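Local coordinates for protein endo-1,4-beta-xylanase 1 (Hypocrea jecorina, PDB 1XYN) that cleaves internal beta-1,4-xylosidic bonds in the main chain of xylan, a major plant cell wall hemicellulose, to release xylo-oligosaccharides and xylose, at residues A[51-56]-A[171-176]; A[22-27]-A[36-41]. All blocks are in the same frame, centred on the assembly; numbering follows the deposited sequence.

Contact 1 (A[51-56]-A[171-176])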
loop_
_atom_site.group_PDB
_atom_site.type_symbol
_atom_site.label_atom_id
_atom_site.label_comp_id
_atom_site.label_asym_id
_atom_site.label_seq_id
_atom_site.Cartn_x
_atom_site.Cartn_y
_atom_site.Cartn_z
ATOM N N GLY A 51 26.777 -9.378 0.309
ATOM C CA GLY A 51 27.617 -9.572 -0.854
ATOM C C GLY A 51 26.977 -10.517 -1.840
ATOM O O GLY A 51 26.148 -11.343 -1.473
ATOM N N GLY A 52 27.345 -10.392 -3.100
ATOM C CA GLY A 52 26.769 -11.264 -4.096
ATOM C C GLY A 52 26.423 -10.496 -5.342
ATOM O O GLY A 52 27.124 -9.559 -5.721
ATOM N N SER A 53 25.338 -10.894 -5.986
ATOM C CA SER A 53 24.918 -10.231 -7.199
ATOM C C SER A 53 23.533 -9.632 -7.009
ATOM O O SER A 53 22.823 -9.965 -6.063
ATOM C CB SER A 53 24.941 -11.211 -8.381
ATOM O OG SER A 53 23.880 -12.149 -8.320
ATOM N N PHE A 54 23.176 -8.720 -7.905
ATOM C CA PHE A 54 21.888 -8.049 -7.869
ATOM C C PHE A 54 21.724 -7.392 -9.225
ATOM O O PHE A 54 22.323 -6.346 -9.503
ATOM C CB PHE A 54 21.867 -7.008 -6.751
ATOM C CG PHE A 54 20.601 -6.204 -6.693
ATOM C CD1 PHE A 54 19.422 -6.772 -6.244
ATOM C CD2 PHE A 54 20.596 -4.867 -7.079
ATOM C CE1 PHE A 54 18.255 -6.021 -6.181
ATOM C CE2 PHE A 54 19.441 -4.112 -7.017
ATOM C CZ PHE A 54 18.266 -4.690 -6.566
ATOM N N SER A 55 20.971 -8.057 -10.093
ATOM C CA SER A 55 20.727 -7.574 -11.444
ATOM C C SER A 55 19.261 -7.186 -11.627
ATOM O O SER A 55 18.361 -7.886 -11.168
ATOM C CB SER A 55 21.118 -8.657 -12.447
ATOM O OG SER A 55 20.978 -8.195 -13.776
ATOM N N VAL A 56 19.032 -6.038 -12.260
ATOM C CA VAL A 56 17.681 -5.544 -12.514
ATOM C C VAL A 56 17.551 -5.342 -14.026
ATOM O O VAL A 56 18.044 -4.357 -14.581
ATOM C CB VAL A 56 17.414 -4.216 -11.738
ATOM C CG1 VAL A 56 16.022 -3.682 -12.024
ATOM C CG2 VAL A 56 17.572 -4.448 -10.246
ATOM N N SER A 171 17.337 -10.597 -10.831
ATOM C CA SER A 171 17.743 -11.680 -9.946
ATOM C C SER A 171 18.795 -11.189 -8.953
ATOM O O SER A 171 19.469 -10.193 -9.199
ATOM C CB SER A 171 18.283 -12.865 -10.753
ATOM O OG SER A 171 19.446 -12.514 -11.472
ATOM N N ALA A 172 18.931 -11.902 -7.839
ATOM C CA ALA A 172 19.881 -11.547 -6.790
ATOM C C ALA A 172 20.249 -12.754 -5.918
ATOM O O ALA A 172 19.392 -13.566 -5.565
ATOM C CB ALA A 172 19.297 -10.429 -5.919
ATOM N N SER A 173 21.538 -12.882 -5.614
ATOM C CA SER A 173 22.055 -13.949 -4.762
ATOM C C SER A 173 22.938 -13.224 -3.772
ATOM O O SER A 173 24.022 -12.754 -4.123
ATOM C CB SER A 173 22.881 -14.956 -5.568
ATOM O OG SER A 173 22.074 -15.642 -6.513
ATOM N N GLN A 174 22.447 -13.104 -2.543
ATOM C CA GLN A 174 23.159 -12.378 -1.508
ATOM C C GLN A 174 23.497 -13.183 -0.261
ATOM O O GLN A 174 22.711 -14.009 0.187
ATOM C CB GLN A 174 22.333 -11.147 -1.103
ATOM C CG GLN A 174 22.250 -10.049 -2.170
ATOM C CD GLN A 174 23.553 -9.274 -2.313
ATOM O OE1 GLN A 174 24.172 -8.907 -1.318
ATOM N NE2 GLN A 174 23.969 -9.023 -3.547
ATOM N N SER A 175 24.661 -12.893 0.308
ATOM C CA SER A 175 25.149 -13.524 1.532
ATOM C C SER A 175 24.940 -12.463 2.616
ATOM O O SER A 175 25.342 -11.316 2.436
ATOM C CB SER A 175 26.642 -13.841 1.397
ATOM O OG SER A 175 26.921 -14.502 0.167
ATOM N N VAL A 176 24.323 -12.851 3.731
ATOM C CA VAL A 176 24.014 -11.941 4.841
ATOM C C VAL A 176 24.613 -12.380 6.189
ATOM O O VAL A 176 24.589 -13.561 6.521
ATOM C CB VAL A 176 22.474 -11.839 5.011
ATOM C CG1 VAL A 176 22.105 -10.974 6.199
ATOM C CG2 VAL A 176 21.840 -11.326 3.731
#
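F54 and A172 face each other on the buried face of two antiparallel strands, as a non-hydrogen-bonded pair whose CA atoms lie 4.2 Å apart. The methyl CB of A172 sits at the edge of the phenyl ring, near its plane, 3.7 Å from CD1 of F54. With CG anti to the backbone N (chi1 176°), that ring reaches V163 of strand 155-166 and D81, a calcium ligand. Q174 closes this buried side: its chain bends at chi2 (-74°), and NE2 donates a hydrogen bond to the O of S53 (2.9 Å), which lies in the plane of the Q174 side-chain amide. S53 O is thus gripped twice, because the backbone N of S173 reaches it from the opposite face of its carbonyl plane at 3.2 Å, and neither donor lies on a lone pair. The two strands, 48-56 and 168-177, are neighbours in the outer sheet of the GH11 beta-jelly roll, and S55 N meets the O of S171 at 2.8 Å in a nearly straight bond. S53, S55, S171, S173 and S175 line the other, solvent-facing side, where no two side chains come nearer than 4.1 Å (OG of S53 to CB of S173). G52 marks the corner of the chain; there a CB would clash with the O of S173, which instead takes the CA-H of G52 at 3.1 Å and the N-H of S53 at 2.9 Å.

Contact 2 (A[22-27]-A[36-41])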
loop_
_atom_site.group_PDB
_atom_site.type_symbol
_atom_site.label_atom_id
_atom_site.label_comp_id
_atom_site.label_asym_id
_atom_site.label_seq_id
_atom_site.Cartn_x
_atom_site.Cartn_y
_atom_site.Cartn_z
ATOM N N THR A 22 22.748 -18.782 5.300
ATOM C CA THR A 22 23.722 -17.709 5.151
ATOM C C THR A 22 23.328 -16.641 4.141
ATOM O O THR A 22 24.164 -15.839 3.727
ATOM C CB THR A 22 25.086 -18.265 4.712
ATOM O OG1 THR A 22 24.948 -18.927 3.446
ATOM C CG2 THR A 22 25.616 -19.244 5.735
ATOM N N GLY A 23 22.076 -16.658 3.701
ATOM C CA GLY A 23 21.642 -15.667 2.738
ATOM C C GLY A 23 20.341 -15.999 2.051
ATOM O O GLY A 23 19.445 -16.621 2.632
ATOM N N PHE A 24 20.226 -15.552 0.808
ATOM C CA PHE A 24 19.023 -15.787 0.029
ATOM C C PHE A 24 19.263 -15.581 -1.452
ATOM O O PHE A 24 20.265 -14.985 -1.875
ATOM C CB PHE A 24 17.873 -14.885 0.503
ATOM C CG PHE A 24 18.088 -13.426 0.216
ATOM C CD1 PHE A 24 18.865 -12.642 1.068
ATOM C CD2 PHE A 24 17.529 -12.840 -0.915
ATOM C CE1 PHE A 24 19.088 -11.298 0.796
ATOM C CE2 PHE A 24 17.745 -11.496 -1.196
ATOM C CZ PHE A 24 18.527 -10.723 -0.340
ATOM N N SER A 25 18.286 -16.034 -2.227
ATOM C CA SER A 25 18.323 -15.953 -3.670
ATOM C C SER A 25 16.929 -15.569 -4.129
ATOM O O SER A 25 15.943 -15.910 -3.477
ATOM C CB SER A 25 18.715 -17.323 -4.227
ATOM O OG SER A 25 18.807 -17.319 -5.633
ATOM N N VAL A 26 16.857 -14.776 -5.194
ATOM C CA VAL A 26 15.580 -14.356 -5.760
ATOM C C VAL A 26 15.676 -14.110 -7.245
ATOM O O VAL A 26 16.685 -13.617 -7.738
ATOM C CB VAL A 26 14.994 -13.067 -5.131
ATOM C CG1 VAL A 26 13.776 -13.405 -4.311
ATOM C CG2 VAL A 26 16.038 -12.317 -4.316
ATOM N N ASN A 27 14.643 -14.552 -7.949
ATOM C CA ASN A 27 14.495 -14.374 -9.387
ATOM C C ASN A 27 13.082 -13.846 -9.468
ATOM O O ASN A 27 12.188 -14.380 -8.810
ATOM C CB ASN A 27 14.578 -15.708 -10.126
ATOM C CG ASN A 27 16.001 -16.154 -10.354
ATOM O OD1 ASN A 27 16.700 -15.601 -11.200
ATOM N ND2 ASN A 27 16.439 -17.163 -9.609
ATOM N N VAL A 36 11.749 -9.349 0.005
ATOM C CA VAL A 36 12.272 -10.609 0.531
ATOM C C VAL A 36 13.712 -10.439 0.982
ATOM O O VAL A 36 14.461 -9.643 0.419
ATOM C CB VAL A 36 12.264 -11.739 -0.519
ATOM C CG1 VAL A 36 10.851 -12.071 -0.954
ATOM C CG2 VAL A 36 13.144 -11.362 -1.703
ATOM N N GLY A 37 14.113 -11.231 1.966
ATOM C CA GLY A 37 15.474 -11.162 2.457
ATOM C C GLY A 37 15.561 -11.863 3.789
ATOM O O GLY A 37 14.554 -12.358 4.296
ATOM N N VAL A 38 16.757 -11.902 4.361
ATOM C CA VAL A 38 16.965 -12.562 5.648
ATOM C C VAL A 38 17.714 -11.673 6.632
ATOM O O VAL A 38 18.453 -10.776 6.239
ATOM C CB VAL A 38 17.717 -13.915 5.479
ATOM C CG1 VAL A 38 16.938 -14.832 4.543
ATOM C CG2 VAL A 38 19.133 -13.692 4.970
ATOM N N GLY A 39 17.533 -11.932 7.916
ATOM C CA GLY A 39 18.200 -11.130 8.916
ATOM C C GLY A 39 17.903 -11.521 10.350
ATOM O O GLY A 39 17.993 -12.697 10.708
ATOM N N TRP A 40 17.481 -10.550 11.159
ATOM C CA TRP A 40 17.238 -10.804 12.572
ATOM C C TRP A 40 15.907 -10.289 13.104
ATOM O O TRP A 40 15.394 -9.267 12.658
ATOM C CB TRP A 40 18.410 -10.234 13.387
ATOM C CG TRP A 40 19.757 -10.716 12.881
ATOM C CD1 TRP A 40 20.485 -11.767 13.365
ATOM C CD2 TRP A 40 20.486 -10.218 11.740
ATOM N NE1 TRP A 40 21.610 -11.959 12.591
ATOM C CE2 TRP A 40 21.633 -11.026 11.590
ATOM C CE3 TRP A 40 20.272 -9.172 10.828
ATOM C CZ2 TRP A 40 22.566 -10.821 10.561
ATOM C CZ3 TRP A 40 21.196 -8.972 9.810
ATOM C CH2 TRP A 40 22.330 -9.793 9.684
ATOM N N THR A 41 15.359 -11.019 14.067
ATOM C CA THR A 41 14.083 -10.682 14.694
ATOM C C THR A 41 14.106 -9.333 15.433
ATOM O O THR A 41 13.078 -8.653 15.550
ATOM C CB THR A 41 13.642 -11.834 15.645
ATOM O OG1 THR A 41 13.235 -12.966 14.861
ATOM C CG2 THR A 41 12.488 -11.411 16.553
#
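The ring of F24 lies with one face against the backbone of G37, whose CA stands 3.9 Å from the ring centroid and 9° off its normal, a CH-pi contact. This is face-to-face packing between the two sheets of the GH11 beta-jelly roll: strands 23-30 and 34-40 run antiparallel, one in each sheet, and no hydrogen bond joins them. On one flank of the ring, CG2 of V38 approaches CD1 of F24 at 4.0 Å, while CG1 of V38 rests 3.6 Å from the O of G23. Within its own segment the ring is also braced from the side, where CG2 of V26 lies in its plane, at the edge. Towards the other end, V26 and V36 each point at the opposite sheet and pass side by side, CG1 of V26 meeting CG2 of V36 at 3.4 Å, closer than usual for two carbons. Placing CG of F24 between the backbone N and the carbonyl carbon (chi1 68°) directs the ring across the interface toward strand 34-40. An alanine here would strip the ring from over G37 CA and is likely to leave that CA and CG2 of V38 without their packing partner. Further out, Y17 of strand 14-19 touches F24, V26, V36 and V38 alike, and Q174 of strand 168-177 packs its CB against CE1 of F24.

How the contacts relate
From the N terminus, strand 23-30 turns back through a short connection into strand 34-40, and contact 2 closes that small loop by laying one sheet over the other. The chain then passes into strand 48-56, the first half of contact 1, and needs more than a hundred residues, including helix 139-148, before 171-176 returns to complete it. The two loops therefore follow in series, neither nested nor crossed. They meet through strand 168-177, which lies between strands 23-30 and 48-56: A172 N reaches V26 O at 2.8 Å and Q174 N reaches F24 O at 3.0 Å, both probable hydrogen bonds. Contact 1 thus joins neighbours within one sheet, whereas contact 2 joins that sheet to its partner.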